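Local coordinates for F5/8 type C domain protein (Clostridium perfringens, PDB 7JRM) that probably binds carbohydrate through its CBM51 module, as part of ZmpB, an O-glycopeptidase adapted to recognising and cutting mucin, at residues 128-136 with 201-209; 158-166 with 176-184. All blocks are in the same frame, centred on the assembly; numbering follows the deposited sequence.

Both contacts lie in the NPCBM/NEW2 region, a beta-sandwich module, with centres about 10 Å apart. Along the chain the order is 128-136, 158-166, 176-184 and 201-209, so the hairpin of contact 2 falls between the segments of contact 1. In one shared antiparallel sheet, contact 1 pairs strands 134-139 and 199-205, contact 2 pairs 163-170 and 173-182, and 199-205 runs beside 163-170. At one end of this strand pair both contacts reach one calcium ion: V206 and D208 come from contact 1, S163 from contact 2, with G210 and D214 completing the protein ligands. A D208-R182 salt bridge lies beside the metal, which probably helps to hold neighbouring strands of the module together.

Contact 1: 128-136 with 201-209; sequences IGTHSYSEI and KLVVDVADN. With CA (calcium ion), chain B.
Y133 reaches V203 and D205, and E135 lies beside V203, where 134-136 and 201-205 pair as antiparallel strands, 171° apart, in one sheet of a beta-sandwich. The chain changes sheets just before this pair: T130 lies near the end of strand 127-131, in the other sheet, and a cis peptide between S132 and Y133 in the turn probably helps to form it. Y133 CG stands opposite its backbone N (chi1 -178°), which brings the end of the ring toward the partner strand. D205 OD1 meets the ring edge 3.5 Å from Y133 CD2, the carboxylate turned 73° from the ring, while V203 CG1 lies 3.7 Å from Y133 OH. That hydroxyl donates to E135 OE2 at 2.7 Å, on the anti lone pair, so the ring is held at its far end. E135 CG runs alongside V203 CG2; E135 OE1 stays 4.5 Å from K201 NZ, beyond a salt bridge, and two waters bridge the gap, which suits charged groups that are partly exposed. The other face, bearing S134, I136, L202 and V204, is buried. Here V204 CG2 meets T130 CG2 tip to tip at 3.8 Å: the methyls of two beta-branched residues fill the interior, while T130's hydroxyl is used by donating to S134 OG. S134 OG also bonds T95 O and takes a water hydrogen bond whose other end goes to L202 O. Backbone bonds link S134 with V204 and I136 with L202. V206 lays CG1 against S132 OG, itself bonded to D214, and V206 O lies 2.4 Å from the calcium ion.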
loop_
_atom_site.group_PDB
_atom_site.type_symbol
_atom_site.label_atom_id
_atom_site.label_comp_id
_atom_site.label_asym_id
_atom_site.label_seq_id
_atom_site.Cartn_x
_atom_site.Cartn_y
_atom_site.Cartn_z
ATOM N N ILE A 128 15.308 -33.737 4.420
ATOM C CA ILE A 128 15.596 -35.104 4.003
ATOM C C ILE A 128 16.524 -35.728 5.034
ATOM O O ILE A 128 17.627 -35.223 5.267
ATOM C CB ILE A 128 16.232 -35.157 2.603
ATOM C CG1 ILE A 128 15.307 -34.516 1.568
ATOM C CG2 ILE A 128 16.557 -36.592 2.220
ATOM C CD1 ILE A 128 14.019 -35.278 1.350
ATOM N N GLY A 129 16.080 -36.825 5.649
ATOM C CA GLY A 129 16.889 -37.561 6.590
ATOM C C GLY A 129 17.495 -38.780 5.926
ATOM O O GLY A 129 16.776 -39.643 5.419
ATOM N N THR A 130 18.824 -38.845 5.928
ATOM C CA THR A 130 19.537 -39.915 5.243
ATOM C C THR A 130 20.666 -40.408 6.144
ATOM O O THR A 130 20.733 -40.076 7.331
ATOM C CB THR A 130 20.045 -39.440 3.873
ATOM O OG1 THR A 130 20.515 -40.565 3.119
ATOM C CG2 THR A 130 21.169 -38.422 4.032
ATOM N N HIS A 131 21.559 -41.208 5.564
ATOM C CA HIS A 131 22.611 -41.878 6.315
ATOM C C HIS A 131 23.761 -42.176 5.364
ATOM O O HIS A 131 23.539 -42.722 4.281
ATOM C CB HIS A 131 22.077 -43.171 6.946
ATOM C CG HIS A 131 22.958 -43.746 8.010
ATOM N ND1 HIS A 131 24.247 -44.165 7.764
ATOM C CD2 HIS A 131 22.725 -43.994 9.321
ATOM C CE1 HIS A 131 24.774 -44.636 8.880
ATOM N NE2 HIS A 131 23.872 -44.542 9.840
ATOM N N SER A 132 24.974 -41.803 5.761
ATOM C CA SER A 132 26.144 -42.089 4.941
ATOM C C SER A 132 26.358 -43.595 4.841
ATOM O O SER A 132 26.057 -44.347 5.772
ATOM C CB SER A 132 27.385 -41.415 5.530
ATOM O OG SER A 132 28.062 -42.285 6.419
ATOM N N TYR A 133 26.853 -44.049 3.690
ATOM C CA TYR A 133 27.093 -43.215 2.514
ATOM C C TYR A 133 25.794 -43.053 1.732
ATOM O O TYR A 133 25.032 -44.008 1.587
ATOM C CB TYR A 133 28.183 -43.837 1.635
ATOM C CG TYR A 133 28.549 -43.031 0.409
ATOM C CD1 TYR A 133 27.964 -43.299 -0.823
ATOM C CD2 TYR A 133 29.489 -42.011 0.479
ATOM C CE1 TYR A 133 28.299 -42.569 -1.948
ATOM C CE2 TYR A 133 29.830 -41.275 -0.641
ATOM C CZ TYR A 133 29.232 -41.558 -1.851
ATOM O OH TYR A 133 29.568 -40.829 -2.969
ATOM N N SER A 134 25.536 -41.845 1.232
ATOM C CA SER A 134 24.264 -41.549 0.593
ATOM C C SER A 134 24.472 -40.686 -0.640
ATOM O O SER A 134 25.285 -39.757 -0.633
ATOM C CB SER A 134 23.310 -40.838 1.562
ATOM O OG SER A 134 22.081 -40.532 0.928
ATOM N N GLU A 135 23.722 -41.002 -1.696
ATOM C CA GLU A 135 23.696 -40.212 -2.925
ATOM C C GLU A 135 22.242 -40.067 -3.349
ATOM O O GLU A 135 21.598 -41.060 -3.706
ATOM C CB GLU A 135 24.523 -40.867 -4.031
ATOM C CG GLU A 135 26.023 -40.672 -3.897
ATOM C CD GLU A 135 26.777 -41.128 -5.131
ATOM O OE1 GLU A 135 26.121 -41.510 -6.124
ATOM O OE2 GLU A 135 28.026 -41.108 -5.109
ATOM N N ILE A 136 21.724 -38.843 -3.305
ATOM C CA ILE A 136 20.338 -38.559 -3.662
ATOM C C ILE A 136 20.346 -37.555 -4.805
ATOM O O ILE A 136 20.940 -36.476 -4.688
ATOM C CB ILE A 136 19.536 -38.027 -2.464
ATOM C CG1 ILE A 136 19.702 -38.957 -1.260
ATOM C CG2 ILE A 136 18.068 -37.893 -2.827
ATOM C CD1 ILE A 136 18.951 -38.502 -0.026
ATOM N N LYS A 201 23.007 -33.552 -7.133
ATOM C CA LYS A 201 23.309 -34.771 -6.394
ATOM C C LYS A 201 23.764 -34.397 -4.993
ATOM O O LYS A 201 24.782 -33.716 -4.829
ATOM C CB LYS A 201 24.378 -35.597 -7.111
ATOM C CG LYS A 201 24.662 -36.945 -6.469
ATOM C CD LYS A 201 25.431 -37.852 -7.417
ATOM C CE LYS A 201 26.690 -37.171 -7.933
ATOM N NZ LYS A 201 27.518 -38.083 -8.769
ATOM N N LEU A 202 23.012 -34.841 -3.991
ATOM C CA LEU A 202 23.312 -34.569 -2.592
ATOM C C LEU A 202 24.059 -35.763 -2.009
ATOM O O LEU A 202 23.513 -36.870 -1.947
ATOM C CB LEU A 202 22.029 -34.292 -1.811
ATOM C CG LEU A 202 21.097 -33.239 -2.415
ATOM C CD1 LEU A 202 19.889 -33.022 -1.519
ATOM C CD2 LEU A 202 21.838 -31.931 -2.651
ATOM N N VAL A 203 25.299 -35.537 -1.583
ATOM C CA VAL A 203 26.202 -36.606 -1.172
ATOM C C VAL A 203 26.565 -36.417 0.295
ATOM O O VAL A 203 26.951 -35.318 0.710
ATOM C CB VAL A 203 27.467 -36.642 -2.047
ATOM C CG1 VAL A 203 28.475 -37.637 -1.489
ATOM C CG2 VAL A 203 27.105 -36.992 -3.482
ATOM N N VAL A 204 26.444 -37.491 1.070
ATOM C CA VAL A 204 26.854 -37.525 2.469
ATOM C C VAL A 204 27.958 -38.570 2.572
ATOM O O VAL A 204 27.685 -39.776 2.548
ATOM C CB VAL A 204 25.689 -37.851 3.411
ATOM C CG1 VAL A 204 26.165 -37.870 4.856
ATOM C CG2 VAL A 204 24.558 -36.852 3.226
ATOM N N ASP A 205 29.203 -38.120 2.685
ATOM C CA ASP A 205 30.328 -39.036 2.790
ATOM C C ASP A 205 30.538 -39.465 4.241
ATOM O O ASP A 205 29.955 -38.913 5.176
ATOM C CB ASP A 205 31.598 -38.404 2.223
ATOM C CG ASP A 205 32.470 -39.408 1.497
ATOM O OD1 ASP A 205 32.430 -40.603 1.862
ATOM O OD2 ASP A 205 33.193 -39.008 0.560
ATOM N N VAL A 206 31.401 -40.467 4.421
ATOM C CA VAL A 206 31.509 -41.146 5.710
ATOM C C VAL A 206 32.533 -40.527 6.656
ATOM O O VAL A 206 32.505 -40.833 7.857
ATOM C CB VAL A 206 31.842 -42.634 5.504
ATOM C CG1 VAL A 206 30.762 -43.306 4.670
ATOM C CG2 VAL A 206 33.204 -42.787 4.842
ATOM N N ALA A 207 33.431 -39.676 6.158
ATOM C CA ALA A 207 34.491 -39.048 6.967
ATOM C C ALA A 207 35.273 -40.166 7.659
ATOM O O ALA A 207 35.696 -41.115 6.984
ATOM C CB ALA A 207 33.879 -38.003 7.890
ATOM N N ASP A 208 35.483 -40.106 8.971
ATOM C CA ASP A 208 36.202 -41.148 9.689
ATOM C C ASP A 208 35.225 -42.114 10.355
ATOM O O ASP A 208 34.012 -41.895 10.382
ATOM C CB ASP A 208 37.152 -40.539 10.730
ATOM C CG ASP A 208 36.468 -39.527 11.639
ATOM O OD1 ASP A 208 37.143 -38.568 12.067
ATOM O OD2 ASP A 208 35.266 -39.689 11.939
ATOM N N ASN A 209 35.784 -43.203 10.892
ATOM C CA ASN A 209 35.026 -44.223 11.621
ATOM C C ASN A 209 33.959 -44.882 10.751
ATOM O O ASN A 209 32.955 -45.385 11.261
ATOM C CB ASN A 209 34.390 -43.647 12.891
ATOM C CG ASN A 209 35.367 -43.560 14.045
ATOM O OD1 ASN A 209 35.743 -42.470 14.474
ATOM N ND2 ASN A 209 35.782 -44.713 14.557
HETATM CA CA CA B . 31.543 -41.334 9.947
HETATM O O HOH W 1 22.438 -37.702 0.484
HETATM O O HOH W 2 29.066 -39.272 -6.826
HETATM O O HOH W 3 27.073 -41.243 -8.751
HETATM O O HOH W 4 31.183 -42.569 11.986
#

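Contact 2: 158-166 with 176-184; sequences DKKVSSVKF and AETDVMRID. With CA (calcium ion), chain B.
V164 and M181 exchange two backbone hydrogen bonds in this antiparallel hairpin; the one from M181 N to V164 O is 2.8 Å long and nearly straight. Further along, the strand is broken and a side chain replaces a backbone partner: T178 OG1 accepts from F166 N at 3.3 Å and donates a hydrogen bond to D179 O. Threonine suits the place because its hydroxyl, set between backbone N and carbonyl carbon (chi1 70°), can do both. The same oxygen lies at the F166 ring edge, in its plane. One water joins K160 O, S162 O and I183 N.

In packing, M181 SD sits 4.9 Å from the F166 ring centroid, a Met-aromatic contact made obliquely, and W218 meets the same ring edge-to-face. I183 CG1 presses on S162 CB at 3.6 Å.

Among charged chains, K165 runs alongside E177, its CG 3.2 Å from T178 O, but the charges do not meet. The R182 guanidinium has V180 CG1 against one face, 3.8 Å above its plane, and forms its salt bridge with D208.

S163 O is the close calcium ligand at 2.4 Å and S163 OG a longer, probably weaker one at 2.9 Å; serine suits the place because its carbonyl and short hydroxyl can both face one ion. The arrangement is a beta-hairpin at the sandwich's sheet edge in which S163 supplies part of a calcium site, probably structural.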
loop_
_atom_site.group_PDB
_atom_site.type_symbol
_atom_site.label_atom_id
_atom_site.label_comp_id
_atom_site.label_asym_id
_atom_site.label_seq_id
_atom_site.Cartn_x
_atom_site.Cartn_y
_atom_site.Cartn_z
ATOM N N ASP A 158 24.539 -39.228 21.520
ATOM C CA ASP A 158 25.275 -40.000 22.512
ATOM C C ASP A 158 26.193 -41.043 21.885
ATOM O O ASP A 158 26.743 -41.883 22.605
ATOM C CB ASP A 158 24.301 -40.678 23.480
ATOM C CG ASP A 158 23.188 -41.429 22.763
ATOM O OD1 ASP A 158 22.154 -41.711 23.404
ATOM O OD2 ASP A 158 23.343 -41.736 21.562
ATOM N N LYS A 159 26.378 -41.008 20.567
ATOM C CA LYS A 159 27.101 -42.053 19.854
ATOM C C LYS A 159 28.580 -41.744 19.656
ATOM O O LYS A 159 29.304 -42.590 19.119
ATOM C CB LYS A 159 26.440 -42.310 18.497
ATOM C CG LYS A 159 25.054 -42.927 18.599
ATOM C CD LYS A 159 25.041 -44.118 19.543
ATOM C CE LYS A 159 23.676 -44.786 19.573
ATOM N NZ LYS A 159 23.724 -46.112 20.247
ATOM N N LYS A 160 29.036 -40.553 20.054
ATOM C CA LYS A 160 30.450 -40.181 20.065
ATOM C C LYS A 160 31.077 -40.095 18.675
ATOM O O LYS A 160 31.670 -39.070 18.322
ATOM C CB LYS A 160 31.256 -41.163 20.923
ATOM C CG LYS A 160 30.909 -41.144 22.402
ATOM C CD LYS A 160 31.746 -42.156 23.169
ATOM C CE LYS A 160 31.406 -42.155 24.650
ATOM N NZ LYS A 160 29.951 -42.355 24.892
ATOM N N VAL A 161 30.962 -41.164 17.877
ATOM C CA VAL A 161 31.782 -41.309 16.677
ATOM C C VAL A 161 31.124 -40.761 15.417
ATOM O O VAL A 161 31.700 -40.895 14.328
ATOM C CB VAL A 161 32.147 -42.789 16.446
ATOM C CG1 VAL A 161 32.921 -43.336 17.635
ATOM C CG2 VAL A 161 30.891 -43.610 16.192
ATOM N N SER A 162 29.946 -40.151 15.522
ATOM C CA SER A 162 29.251 -39.667 14.334
ATOM C C SER A 162 30.071 -38.595 13.622
ATOM O O SER A 162 30.562 -37.652 14.251
ATOM C CB SER A 162 27.877 -39.115 14.717
ATOM O OG SER A 162 26.967 -40.166 14.991
ATOM N N SER A 163 30.219 -38.748 12.304
ATOM C CA SER A 163 30.998 -37.820 11.488
ATOM C C SER A 163 30.703 -38.010 10.006
ATOM O O SER A 163 30.799 -39.128 9.492
ATOM C CB SER A 163 32.496 -38.002 11.748
ATOM O OG SER A 163 32.900 -39.332 11.474
ATOM N N VAL A 164 30.348 -36.931 9.307
ATOM C CA VAL A 164 30.026 -36.976 7.887
ATOM C C VAL A 164 30.620 -35.752 7.199
ATOM O O VAL A 164 31.177 -34.856 7.839
ATOM C CB VAL A 164 28.506 -37.043 7.628
ATOM C CG1 VAL A 164 27.921 -38.338 8.162
ATOM C CG2 VAL A 164 27.811 -35.842 8.241
ATOM N N LYS A 165 30.498 -35.727 5.875
ATOM C CA LYS A 165 30.817 -34.555 5.075
ATOM C C LYS A 165 29.762 -34.423 3.990
ATOM O O LYS A 165 29.489 -35.386 3.267
ATOM C CB LYS A 165 32.212 -34.653 4.449
ATOM C CG LYS A 165 32.632 -33.401 3.695
ATOM C CD LYS A 165 33.850 -33.650 2.820
ATOM C CE LYS A 165 34.938 -34.391 3.580
ATOM N NZ LYS A 165 35.590 -35.426 2.732
ATOM N N PHE A 166 29.166 -33.240 3.884
ATOM C CA PHE A 166 28.130 -32.992 2.894
ATOM C C PHE A 166 28.746 -32.403 1.634
ATOM O O PHE A 166 29.597 -31.513 1.701
ATOM C CB PHE A 166 27.066 -32.044 3.448
ATOM C CG PHE A 166 26.323 -32.594 4.630
ATOM C CD1 PHE A 166 26.840 -32.468 5.907
ATOM C CD2 PHE A 166 25.107 -33.236 4.464
ATOM C CE1 PHE A 166 26.159 -32.971 6.996
ATOM C CE2 PHE A 166 24.422 -33.740 5.551
ATOM C CZ PHE A 166 24.950 -33.607 6.819
ATOM N N ALA A 176 29.876 -27.370 -3.953
ATOM C CA ALA A 176 30.007 -26.939 -2.570
ATOM C C ALA A 176 30.184 -28.159 -1.682
ATOM O O ALA A 176 29.776 -29.271 -2.026
ATOM C CB ALA A 176 28.794 -26.116 -2.118
ATOM N N GLU A 177 30.801 -27.934 -0.524
ATOM C CA GLU A 177 31.011 -28.994 0.451
ATOM C C GLU A 177 31.338 -28.365 1.795
ATOM O O GLU A 177 31.780 -27.216 1.875
ATOM C CB GLU A 177 32.128 -29.949 0.017
ATOM C CG GLU A 177 33.529 -29.385 0.181
ATOM C CD GLU A 177 34.599 -30.338 -0.315
ATOM O OE1 GLU A 177 34.285 -31.528 -0.529
ATOM O OE2 GLU A 177 35.754 -29.896 -0.494
ATOM N N THR A 178 31.106 -29.136 2.853
ATOM C CA THR A 178 31.432 -28.726 4.207
ATOM C C THR A 178 32.713 -29.420 4.659
ATOM O O THR A 178 33.279 -30.261 3.956
ATOM C CB THR A 178 30.280 -29.046 5.164
ATOM O OG1 THR A 178 30.184 -30.465 5.342
ATOM C CG2 THR A 178 28.965 -28.517 4.618
ATOM N N ASP A 179 33.177 -29.057 5.850
ATOM C CA ASP A 179 34.232 -29.814 6.502
ATOM C C ASP A 179 33.643 -31.094 7.089
ATOM O O ASP A 179 32.462 -31.406 6.911
ATOM C CB ASP A 179 34.908 -28.972 7.583
ATOM C CG ASP A 179 35.283 -27.587 7.098
ATOM O OD1 ASP A 179 35.738 -27.460 5.942
ATOM O OD2 ASP A 179 35.124 -26.623 7.878
ATOM N N VAL A 180 34.472 -31.851 7.803
ATOM C CA VAL A 180 33.969 -33.013 8.524
ATOM C C VAL A 180 33.124 -32.526 9.693
ATOM O O VAL A 180 33.618 -31.829 10.588
ATOM C CB VAL A 180 35.119 -33.912 8.997
ATOM C CG1 VAL A 180 34.637 -34.858 10.086
ATOM C CG2 VAL A 180 35.693 -34.691 7.825
ATOM N N MET A 181 31.842 -32.877 9.683
ATOM C CA MET A 181 30.901 -32.428 10.700
ATOM C C MET A 181 30.701 -33.532 11.728
ATOM O O MET A 181 30.454 -34.687 11.366
ATOM C CB MET A 181 29.565 -32.038 10.070
ATOM C CG MET A 181 29.566 -30.649 9.453
ATOM S SD MET A 181 27.942 -30.131 8.877
ATOM C CE MET A 181 27.316 -29.328 10.351
ATOM N N ARG A 182 30.811 -33.175 13.002
ATOM C CA ARG A 182 30.681 -34.113 14.102
ATOM C C ARG A 182 29.409 -33.807 14.893
ATOM O O ARG A 182 28.593 -32.967 14.498
ATOM C CB ARG A 182 31.937 -34.062 14.974
ATOM C CG ARG A 182 33.221 -33.981 14.162
ATOM C CD ARG A 182 34.446 -34.304 14.997
ATOM N NE ARG A 182 35.595 -34.639 14.159
ATOM C CZ ARG A 182 35.865 -35.861 13.713
ATOM N NH1 ARG A 182 35.069 -36.875 14.025
ATOM N NH2 ARG A 182 36.931 -36.071 12.953
ATOM N N ILE A 183 29.242 -34.498 16.022
ATOM C CA ILE A 183 28.017 -34.366 16.808
ATOM C C ILE A 183 27.847 -32.934 17.302
ATOM O O ILE A 183 26.758 -32.354 17.213
ATOM C CB ILE A 183 28.019 -35.371 17.974
ATOM C CG1 ILE A 183 27.820 -36.792 17.449
ATOM C CG2 ILE A 183 26.941 -35.022 18.990
ATOM C CD1 ILE A 183 28.054 -37.861 18.485
ATOM N N ASP A 184 28.919 -32.341 17.821
ATOM C CA ASP A 184 28.857 -31.002 18.390
ATOM C C ASP A 184 29.154 -29.904 17.372
ATOM O O ASP A 184 29.363 -28.753 17.768
ATOM C CB ASP A 184 29.815 -30.889 19.580
ATOM C CG ASP A 184 31.256 -31.177 19.204
ATOM O OD1 ASP A 184 31.490 -31.786 18.140
ATOM O OD2 ASP A 184 32.157 -30.795 19.981
HETATM CA CA CA B . 31.543 -41.334 9.947
HETATM O O HOH W 5 31.004 -36.777 16.571
HETATM O O HOH W 4 31.183 -42.569 11.986
#